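Phosphoribosylformylglycinamidine synthase 2 (Thermus thermophilus, PDB 3VIU) is a single-chain member of the PurM-like family with duplicated AIR synthase-type N- and C-terminal domains, and binds ADP and magnesium. Local coordinates at residues G166-P171 against G531-P536; H283-P288 against L346-V351; V563-G568 against F663-T668. All coordinates share one frame; numbering follows the deposited sequence.

Contact 1: G166-P171 against G531-P536; sequences GYRENP and GGKRIP
Pro536 lays its CD over one face of the Tyr167 ring, 3.8 Å from the ring centroid and 17° off the ring normal, a CH-pi contact displaced toward the rim. Ile535 comes in beside it, crossing the tyrosine at about a right angle with CB near CD1, while its CG2 branch packs 3.6 Å from Asn170 CB. Between these side chains the backbone takes part as well: Ile535 CA sends a CA-H...O contact of 3.4 Å to Gly166 O. Lys533 works differently. With CG anti to the backbone N (chi1 -177°) and every later torsion extended, it reaches past Gly166 CA to put NZ 3.2 Å from Glu169 OE1, a salt bridge in which OE1 is met nearly along its C-O bond. NZ also bonds Glu165 O, so two oxygens hold the ammonium although Arg168 NE lies 3.8 Å from it; Arg168 itself pairs with Glu131. Farther out, Thr538 OG1 bonds both Tyr167 OH and Pro536 O, tying ring and proline to strand 538-548. The arrangement joins segments that each lead into the strand latest in sequence of its sheet, consistent with a pseudo-symmetric pairing of two PurM-like N-terminal domains.

Contact 2: H283-P288 against L346-V351; sequences HLDLVP and LFRGEV
Asp285 reaches across to the turn that begins at Phe347 and takes the backbone N-H of Arg348 on its carboxylate. The better bond runs from Arg348 N to Asp285 OD1, 3.0 Å with an N-H...O angle of 155°, and uses the syn lone pair; the approach of the same N to OD2 is bent and weak. The aspartate's CG stands beside its own backbone N (chi1 -62°), which swings the carboxylate over to the turn.

The closer packing lies along the strand pair. His283 pairs with Leu346 in a parallel bridge, and Leu284 N gives Leu346 O a hydrogen bond of 2.8 Å. Just beyond it, CB of the buried Leu284 rests 3.9 Å from Phe347 CD2, and both side chains continue onto helix 296-301, Leu284 touching Leu299 and Leu300 and Phe347 touching Pro296. On the sheet face of His283 and Leu346 the two side chains run side by side in the same direction, the leucine's CD1 lying against the imidazole at CE1 and ND1.

Toward solvent the contact becomes thin and wet. One water accepts from Gly349 N at 2.8 Å and donates to Asp285 OD2; a second accepts from Asp285 N and donates to the same OD2, with a weak, long link to Leu346 O. Arg348 folds CG over the centre of the Phe347 ring, 3.6 Å above its plane, but its guanidinium makes no contact with Asp285.

The type I' turn from Phe347 to Glu350 closes the hairpin of strands 342-347 and 350-356 at the edge of the first AIR synthase-type C-terminal domain's mixed sheet. The carboxylate thus accepts hydrogen bonds from a backbone N-H and two waters. Such an arrangement probably favours the ionised form of Asp285 and fixes the turn against the 3-10 segment 284-286.

Contact 3: V563-G568 against F663-T668; sequences VLLLIG and FTVEKT
Backbone bonds between Val563, Leu565 and their partners Val665 and Phe663 carry the pairing of these two antiparallel strands. Val563 and Val665 form one hydrogen-bonded pair, Val563 N to Val665 O and Val665 N to Val563 O, each 3.0 Å. Leu565 and Phe663 form the other: Leu565 N meets Phe663 O at 2.8 Å with an N-H...O angle of 172°, almost straight, whereas the return bond from Phe663 N to Leu565 O is longer and its donor stands 33° out of the carbonyl plane. Between them Leu564 and Thr664 make the non-hydrogen-bonded pair; nearby, Thr664 CA makes a CA-H...O contact with Val563 O, 3.0 Å between CA and O.

Apolar contacts gather on the face bearing Val563, Leu565, Phe663 and Val665. Val665 takes the position between backbone N and carbonyl carbon with CG2 (chi1 of CG1 -60°), and this methyl meets both Val563 CB, at 3.8 Å, and Leu565 CD1, at 3.9 Å. Leu565 leans on the phenylalanine as well, CB beside CE2 and CD2 beside CZ, with CD1 above one ring face toward the rim.

The face with Leu564 and Thr664 is more sparsely joined, Leu564 CD1 lying 4.0 Å from Thr664 CG2, and the threonine hydroxyl bonds Glu562.

Helix 670-679 packs over the first face through Leu670, Ala673 and Leu677, and helix 596-611 adds Val602 and Leu609 around Ile567 and Phe663. Strand 563-567 lies between 661-665 and 684-690 in the mixed sheet of the second AIR synthase-type C-terminal domain, and strand 618-620 flanks 661-665 on its far side.

How the contacts relate
Contact 3 is buried and contact 2 lies at the surface, yet both belong to sheets of the same strand order, one in each C-terminal AIR synthase-type domain. In that plan contact 3 joins strands inside its sheet, whereas contact 2 sits where a parallel pair gives way to turns. Contact 1, partly buried, connects a loop of one N-terminal domain with a short hairpin strand and its continuation in the other. Apolar packing behind backbone bonds serves contact 3, contact 2 adds a carboxylate and waters to a single backbone bond between its strand ends, and contact 1 mixes a salt bridge with ring-proline packing. Contacts 2 and 3 lie on opposite sides of the chain's centre.

Contact 1: G166-P171 against G531-P536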
loop_
_atom_site.group_PDB
_atom_site.type_symbol
_atom_site.label_atom_id
_atom_site.label_comp_id
_atom_site.label_asym_id
_atom_site.label_seq_id
_atom_site.Cartn_x
_atom_site.Cartn_y
_atom_site.Cartn_z
ATOM N N GLY A 166 6.663 -17.632 -6.471
ATOM C CA GLY A 166 7.741 -16.957 -5.769
ATOM C C GLY A 166 7.459 -16.526 -4.337
ATOM O O GLY A 166 8.362 -16.060 -3.638
ATOM N N TYR A 167 6.223 -16.688 -3.886
ATOM C CA TYR A 167 5.858 -16.276 -2.541
ATOM C C TYR A 167 5.610 -17.455 -1.615
ATOM O O TYR A 167 5.222 -17.267 -0.461
ATOM C CB TYR A 167 4.600 -15.397 -2.584
ATOM C CG TYR A 167 4.747 -14.100 -3.360
ATOM C CD1 TYR A 167 5.581 -13.075 -2.912
ATOM C CD2 TYR A 167 4.009 -13.883 -4.528
ATOM C CE1 TYR A 167 5.672 -11.860 -3.607
ATOM C CE2 TYR A 167 4.093 -12.676 -5.228
ATOM C CZ TYR A 167 4.920 -11.670 -4.766
ATOM O OH TYR A 167 4.972 -10.482 -5.461
ATOM N N ARG A 168 5.825 -18.665 -2.118
ATOM C CA ARG A 168 5.614 -19.869 -1.318
ATOM C C ARG A 168 6.302 -19.771 0.053
ATOM O O ARG A 168 5.657 -19.967 1.079
ATOM C CB ARG A 168 6.130 -21.106 -2.065
ATOM C CG ARG A 168 5.716 -22.442 -1.447
ATOM C CD ARG A 168 6.581 -23.595 -1.963
ATOM N NE ARG A 168 6.804 -23.517 -3.408
ATOM C CZ ARG A 168 5.852 -23.680 -4.319
ATOM N NH1 ARG A 168 6.135 -23.587 -5.609
ATOM N NH2 ARG A 168 4.616 -23.947 -3.934
ATOM N N GLU A 169 7.596 -19.459 0.067
ATOM C CA GLU A 169 8.352 -19.351 1.321
ATOM C C GLU A 169 8.186 -18.054 2.084
ATOM O O GLU A 169 8.193 -18.045 3.313
ATOM C CB GLU A 169 9.847 -19.567 1.073
ATOM C CG GLU A 169 10.248 -21.013 1.103
ATOM C CD GLU A 169 9.409 -21.839 0.169
ATOM O OE1 GLU A 169 9.386 -21.523 -1.041
ATOM O OE2 GLU A 169 8.769 -22.799 0.643
ATOM N N ASN A 170 8.053 -16.950 1.368
ATOM C CA ASN A 170 7.901 -15.667 2.033
ATOM C C ASN A 170 6.658 -14.928 1.560
ATOM O O ASN A 170 6.695 -14.213 0.561
ATOM C CB ASN A 170 9.140 -14.803 1.786
ATOM C CG ASN A 170 10.434 -15.505 2.188
ATOM O OD1 ASN A 170 10.865 -16.462 1.545
ATOM N ND2 ASN A 170 11.053 -15.029 3.262
ATOM N N PRO A 171 5.530 -15.100 2.268
ATOM C CA PRO A 171 4.316 -14.403 1.850
ATOM C C PRO A 171 4.435 -12.912 2.168
ATOM O O PRO A 171 5.313 -12.494 2.933
ATOM C CB PRO A 171 3.229 -15.102 2.664
ATOM C CG PRO A 171 3.943 -15.439 3.934
ATOM C CD PRO A 171 5.262 -15.972 3.425
ATOM N N GLY A 531 16.636 -19.831 1.455
ATOM C CA GLY A 531 17.321 -20.815 0.639
ATOM C C GLY A 531 17.707 -20.313 -0.740
ATOM O O GLY A 531 17.654 -21.063 -1.714
ATOM N N GLY A 532 18.105 -19.049 -0.834
ATOM C CA GLY A 532 18.492 -18.513 -2.125
ATOM C C GLY A 532 17.309 -18.223 -3.034
ATOM O O GLY A 532 17.491 -17.784 -4.169
ATOM N N LYS A 533 16.094 -18.485 -2.558
ATOM C CA LYS A 533 14.903 -18.200 -3.362
ATOM C C LYS A 533 14.368 -16.813 -2.998
ATOM O O LYS A 533 13.945 -16.584 -1.870
ATOM C CB LYS A 533 13.811 -19.244 -3.118
ATOM C CG LYS A 533 12.584 -19.020 -3.989
ATOM C CD LYS A 533 11.463 -19.979 -3.651
ATOM C CE LYS A 533 10.224 -19.666 -4.461
ATOM N NZ LYS A 533 9.101 -20.562 -4.109
ATOM N N ARG A 534 14.398 -15.893 -3.958
ATOM C CA ARG A 534 13.928 -14.527 -3.724
ATOM C C ARG A 534 12.493 -14.347 -4.205
ATOM O O ARG A 534 12.112 -14.896 -5.236
ATOM C CB ARG A 534 14.825 -13.516 -4.454
ATOM C CG ARG A 534 16.320 -13.676 -4.195
ATOM C CD ARG A 534 17.117 -12.499 -4.741
ATOM N NE ARG A 534 16.850 -12.247 -6.153
ATOM C CZ ARG A 534 17.149 -13.091 -7.136
ATOM N NH1 ARG A 534 16.865 -12.778 -8.393
ATOM N NH2 ARG A 534 17.735 -14.248 -6.860
ATOM N N ILE A 535 11.694 -13.589 -3.455
ATOM C CA ILE A 535 10.313 -13.336 -3.861
ATOM C C ILE A 535 10.386 -12.428 -5.073
ATOM O O ILE A 535 11.395 -11.776 -5.297
ATOM C CB ILE A 535 9.502 -12.570 -2.792
ATOM C CG1 ILE A 535 10.169 -11.217 -2.528
ATOM C CG2 ILE A 535 9.369 -13.408 -1.509
ATOM C CD1 ILE A 535 9.398 -10.315 -1.610
ATOM N N PRO A 536 9.327 -12.396 -5.890
ATOM C CA PRO A 536 9.364 -11.516 -7.059
ATOM C C PRO A 536 9.488 -10.103 -6.507
ATOM O O PRO A 536 8.888 -9.796 -5.488
ATOM C CB PRO A 536 7.998 -11.741 -7.701
ATOM C CG PRO A 536 7.724 -13.175 -7.384
ATOM C CD PRO A 536 8.140 -13.269 -5.924
#

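Contact 2: H283-P288 against L346-V351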
loop_
_atom_site.group_PDB
_atom_site.type_symbol
_atom_site.label_atom_id
_atom_site.label_comp_id
_atom_site.label_asym_id
_atom_site.label_seq_id
_atom_site.Cartn_x
_atom_site.Cartn_y
_atom_site.Cartn_z
ATOM N N HIS A 283 11.844 8.395 32.039
ATOM C CA HIS A 283 11.786 7.867 33.394
ATOM C C HIS A 283 11.014 6.557 33.301
ATOM O O HIS A 283 9.789 6.550 33.369
ATOM C CB HIS A 283 11.047 8.848 34.302
ATOM C CG HIS A 283 11.742 10.165 34.469
ATOM N ND1 HIS A 283 12.690 10.390 35.444
ATOM C CD2 HIS A 283 11.627 11.329 33.783
ATOM C CE1 HIS A 283 13.128 11.634 35.352
ATOM N NE2 HIS A 283 12.500 12.225 34.352
ATOM N N LEU A 284 11.725 5.450 33.132
ATOM C CA LEU A 284 11.063 4.161 33.000
ATOM C C LEU A 284 10.162 3.798 34.161
ATOM O O LEU A 284 9.206 3.045 33.984
ATOM C CB LEU A 284 12.085 3.039 32.778
ATOM C CG LEU A 284 12.681 2.994 31.366
ATOM C CD1 LEU A 284 13.728 1.885 31.274
ATOM C CD2 LEU A 284 11.560 2.785 30.342
ATOM N N ASP A 285 10.448 4.334 35.343
ATOM C CA ASP A 285 9.632 4.017 36.507
ATOM C C ASP A 285 8.214 4.545 36.386
ATOM O O ASP A 285 7.309 4.054 37.054
ATOM C CB ASP A 285 10.265 4.570 37.790
ATOM C CG ASP A 285 11.629 3.976 38.069
ATOM O OD1 ASP A 285 11.786 2.744 37.912
ATOM O OD2 ASP A 285 12.538 4.739 38.456
ATOM N N LEU A 286 8.014 5.548 35.540
ATOM C CA LEU A 286 6.681 6.114 35.363
ATOM C C LEU A 286 5.884 5.399 34.278
ATOM O O LEU A 286 4.671 5.600 34.155
ATOM C CB LEU A 286 6.784 7.608 35.047
ATOM C CG LEU A 286 6.624 8.567 36.231
ATOM C CD1 LEU A 286 7.075 7.921 37.513
ATOM C CD2 LEU A 286 7.407 9.834 35.955
ATOM N N VAL A 287 6.570 4.558 33.503
ATOM C CA VAL A 287 5.947 3.797 32.421
ATOM C C VAL A 287 5.024 2.681 32.951
ATOM O O VAL A 287 5.454 1.820 33.716
ATOM C CB VAL A 287 7.045 3.165 31.494
ATOM C CG1 VAL A 287 6.414 2.315 30.408
ATOM C CG2 VAL A 287 7.880 4.259 30.863
ATOM N N PRO A 288 3.739 2.695 32.547
ATOM C CA PRO A 288 2.739 1.701 32.960
ATOM C C PRO A 288 3.184 0.305 32.539
ATOM O O PRO A 288 3.466 0.069 31.371
ATOM C CB PRO A 288 1.484 2.135 32.205
ATOM C CG PRO A 288 1.673 3.599 32.052
ATOM C CD PRO A 288 3.125 3.701 31.666
ATOM N N LEU A 346 16.332 6.709 32.510
ATOM C CA LEU A 346 16.396 6.562 33.957
ATOM C C LEU A 346 15.536 5.396 34.418
ATOM O O LEU A 346 14.440 5.168 33.902
ATOM C CB LEU A 346 15.920 7.840 34.657
ATOM C CG LEU A 346 16.748 9.112 34.457
ATOM C CD1 LEU A 346 16.157 10.238 35.295
ATOM C CD2 LEU A 346 18.195 8.860 34.859
ATOM N N PHE A 347 16.050 4.651 35.389
ATOM C CA PHE A 347 15.331 3.518 35.941
ATOM C C PHE A 347 15.753 3.363 37.390
ATOM O O PHE A 347 16.945 3.348 37.698
ATOM C CB PHE A 347 15.643 2.237 35.164
ATOM C CG PHE A 347 14.955 1.014 35.709
ATOM C CD1 PHE A 347 15.690 -0.020 36.274
ATOM C CD2 PHE A 347 13.571 0.888 35.640
ATOM C CE1 PHE A 347 15.054 -1.170 36.763
ATOM C CE2 PHE A 347 12.925 -0.254 36.124
ATOM C CZ PHE A 347 13.669 -1.284 36.685
ATOM N N ARG A 348 14.766 3.266 38.273
ATOM C CA ARG A 348 15.009 3.119 39.698
ATOM C C ARG A 348 16.165 3.996 40.175
ATOM O O ARG A 348 17.121 3.509 40.772
ATOM C CB ARG A 348 15.272 1.646 40.027
ATOM C CG ARG A 348 14.079 0.729 39.723
ATOM C CD ARG A 348 14.386 -0.752 39.970
ATOM N NE ARG A 348 14.679 -1.060 41.371
ATOM C CZ ARG A 348 13.754 -1.241 42.313
ATOM N NH1 ARG A 348 14.121 -1.519 43.557
ATOM N NH2 ARG A 348 12.461 -1.153 42.010
ATOM N N GLY A 349 16.073 5.289 39.877
ATOM C CA GLY A 349 17.083 6.252 40.296
ATOM C C GLY A 349 18.426 6.304 39.583
ATOM O O GLY A 349 19.219 7.218 39.816
ATOM N N GLU A 350 18.690 5.349 38.704
ATOM C CA GLU A 350 19.964 5.313 38.004
ATOM C C GLU A 350 19.861 5.587 36.515
ATOM O O GLU A 350 18.821 5.359 35.895
ATOM C CB GLU A 350 20.615 3.947 38.205
ATOM C CG GLU A 350 20.998 3.659 39.635
ATOM C CD GLU A 350 22.260 4.392 40.047
ATOM O OE1 GLU A 350 22.402 5.589 39.700
ATOM O OE2 GLU A 350 23.108 3.769 40.723
ATOM N N VAL A 351 20.956 6.078 35.947
ATOM C CA VAL A 351 21.024 6.337 34.521
ATOM C C VAL A 351 21.491 5.014 33.903
ATOM O O VAL A 351 22.648 4.627 34.040
ATOM C CB VAL A 351 22.023 7.485 34.205
ATOM C CG1 VAL A 351 23.386 7.182 34.806
ATOM C CG2 VAL A 351 22.139 7.670 32.708
HETATM O O HOH W 1 14.383 6.915 38.316
HETATM O O HOH W 2 12.370 6.656 36.161
#

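Contact 3: V563-G568 against F663-T668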
loop_
_atom_site.group_PDB
_atom_site.type_symbol
_atom_site.label_atom_id
_atom_site.label_comp_id
_atom_site.label_asym_id
_atom_site.label_seq_id
_atom_site.Cartn_x
_atom_site.Cartn_y
_atom_site.Cartn_z
ATOM N N VAL A 563 -22.827 3.603 -26.478
ATOM C CA VAL A 563 -21.760 3.264 -27.406
ATOM C C VAL A 563 -20.534 2.912 -26.559
ATOM O O VAL A 563 -20.198 3.627 -25.613
ATOM C CB VAL A 563 -21.413 4.442 -28.355
ATOM C CG1 VAL A 563 -20.332 4.017 -29.339
ATOM C CG2 VAL A 563 -22.659 4.899 -29.108
ATOM N N LEU A 564 -19.885 1.805 -26.904
ATOM C CA LEU A 564 -18.711 1.323 -26.184
ATOM C C LEU A 564 -17.430 1.552 -26.984
ATOM O O LEU A 564 -17.258 0.996 -28.062
ATOM C CB LEU A 564 -18.887 -0.174 -25.874
ATOM C CG LEU A 564 -17.694 -0.955 -25.297
ATOM C CD1 LEU A 564 -17.189 -0.275 -24.038
ATOM C CD2 LEU A 564 -18.118 -2.399 -25.009
ATOM N N LEU A 565 -16.533 2.370 -26.449
ATOM C CA LEU A 565 -15.275 2.676 -27.127
ATOM C C LEU A 565 -14.037 2.163 -26.378
ATOM O O LEU A 565 -14.106 1.772 -25.210
ATOM C CB LEU A 565 -15.113 4.189 -27.315
ATOM C CG LEU A 565 -16.127 5.018 -28.093
ATOM C CD1 LEU A 565 -17.396 5.249 -27.252
ATOM C CD2 LEU A 565 -15.484 6.356 -28.437
ATOM N N LEU A 566 -12.898 2.198 -27.062
ATOM C CA LEU A 566 -11.646 1.767 -26.478
ATOM C C LEU A 566 -10.540 2.750 -26.836
ATOM O O LEU A 566 -10.307 3.028 -28.013
ATOM C CB LEU A 566 -11.312 0.366 -26.982
ATOM C CG LEU A 566 -10.066 -0.393 -26.511
ATOM C CD1 LEU A 566 -8.918 -0.142 -27.463
ATOM C CD2 LEU A 566 -9.718 -0.000 -25.087
ATOM N N ILE A 567 -9.890 3.301 -25.808
ATOM C CA ILE A 567 -8.771 4.228 -25.987
ATOM C C ILE A 567 -7.564 3.299 -26.076
ATOM O O ILE A 567 -7.343 2.498 -25.170
ATOM C CB ILE A 567 -8.525 5.141 -24.750
ATOM C CG1 ILE A 567 -9.841 5.660 -24.172
ATOM C CG2 ILE A 567 -7.615 6.307 -25.147
ATOM C CD1 ILE A 567 -10.531 6.662 -25.020
ATOM N N GLY A 568 -6.792 3.403 -27.154
ATOM C CA GLY A 568 -5.633 2.540 -27.326
ATOM C C GLY A 568 -5.925 1.478 -28.373
ATOM O O GLY A 568 -6.921 1.578 -29.091
ATOM N N PHE A 663 -14.730 2.729 -22.285
ATOM C CA PHE A 663 -15.737 3.621 -21.714
ATOM C C PHE A 663 -16.940 3.738 -22.636
ATOM O O PHE A 663 -16.856 3.430 -23.825
ATOM C CB PHE A 663 -15.150 5.004 -21.416
ATOM C CG PHE A 663 -14.935 5.858 -22.627
ATOM C CD1 PHE A 663 -15.805 6.900 -22.920
ATOM C CD2 PHE A 663 -13.861 5.628 -23.473
ATOM C CE1 PHE A 663 -15.609 7.702 -24.034
ATOM C CE2 PHE A 663 -13.658 6.421 -24.585
ATOM C CZ PHE A 663 -14.535 7.461 -24.867
ATOM N N THR A 664 -18.071 4.158 -22.080
ATOM C CA THR A 664 -19.280 4.289 -22.871
ATOM C C THR A 664 -19.808 5.718 -22.860
ATOM O O THR A 664 -19.622 6.459 -21.891
ATOM C CB THR A 664 -20.377 3.360 -22.350
ATOM O OG1 THR A 664 -20.933 3.908 -21.155
ATOM C CG2 THR A 664 -19.807 1.986 -22.039
ATOM N N VAL A 665 -20.465 6.100 -23.949
ATOM C CA VAL A 665 -21.029 7.439 -24.084
ATOM C C VAL A 665 -22.473 7.288 -24.508
ATOM O O VAL A 665 -22.863 6.251 -25.045
ATOM C CB VAL A 665 -20.305 8.265 -25.184
ATOM C CG1 VAL A 665 -18.848 8.418 -24.847
ATOM C CG2 VAL A 665 -20.451 7.582 -26.531
ATOM N N GLU A 666 -23.278 8.311 -24.266
ATOM C CA GLU A 666 -24.656 8.232 -24.698
ATOM C C GLU A 666 -24.592 8.502 -26.198
ATOM O O GLU A 666 -23.818 9.337 -26.657
ATOM C CB GLU A 666 -25.518 9.266 -23.970
ATOM C CG GLU A 666 -27.012 9.172 -24.273
ATOM C CD GLU A 666 -27.411 9.925 -25.541
ATOM O OE1 GLU A 666 -28.573 9.774 -25.986
ATOM O OE2 GLU A 666 -26.569 10.676 -26.087
ATOM N N LYS A 667 -25.381 7.741 -26.942
ATOM C CA LYS A 667 -25.496 7.800 -28.396
ATOM C C LYS A 667 -25.236 9.169 -29.046
ATOM O O LYS A 667 -24.365 9.309 -29.909
ATOM C CB LYS A 667 -26.897 7.313 -28.754
ATOM C CG LYS A 667 -27.078 6.698 -30.111
ATOM C CD LYS A 667 -28.303 5.787 -30.073
ATOM C CE LYS A 667 -29.507 6.498 -29.453
ATOM N NZ LYS A 667 -30.652 5.578 -29.183
ATOM N N THR A 668 -25.990 10.176 -28.624
ATOM C CA THR A 668 -25.857 11.514 -29.189
ATOM C C THR A 668 -24.644 12.310 -28.687
ATOM O O THR A 668 -24.566 13.526 -28.884
ATOM C CB THR A 668 -27.154 12.340 -28.941
ATOM O OG1 THR A 668 -27.327 12.577 -27.537
ATOM C CG2 THR A 668 -28.367 11.582 -29.457
#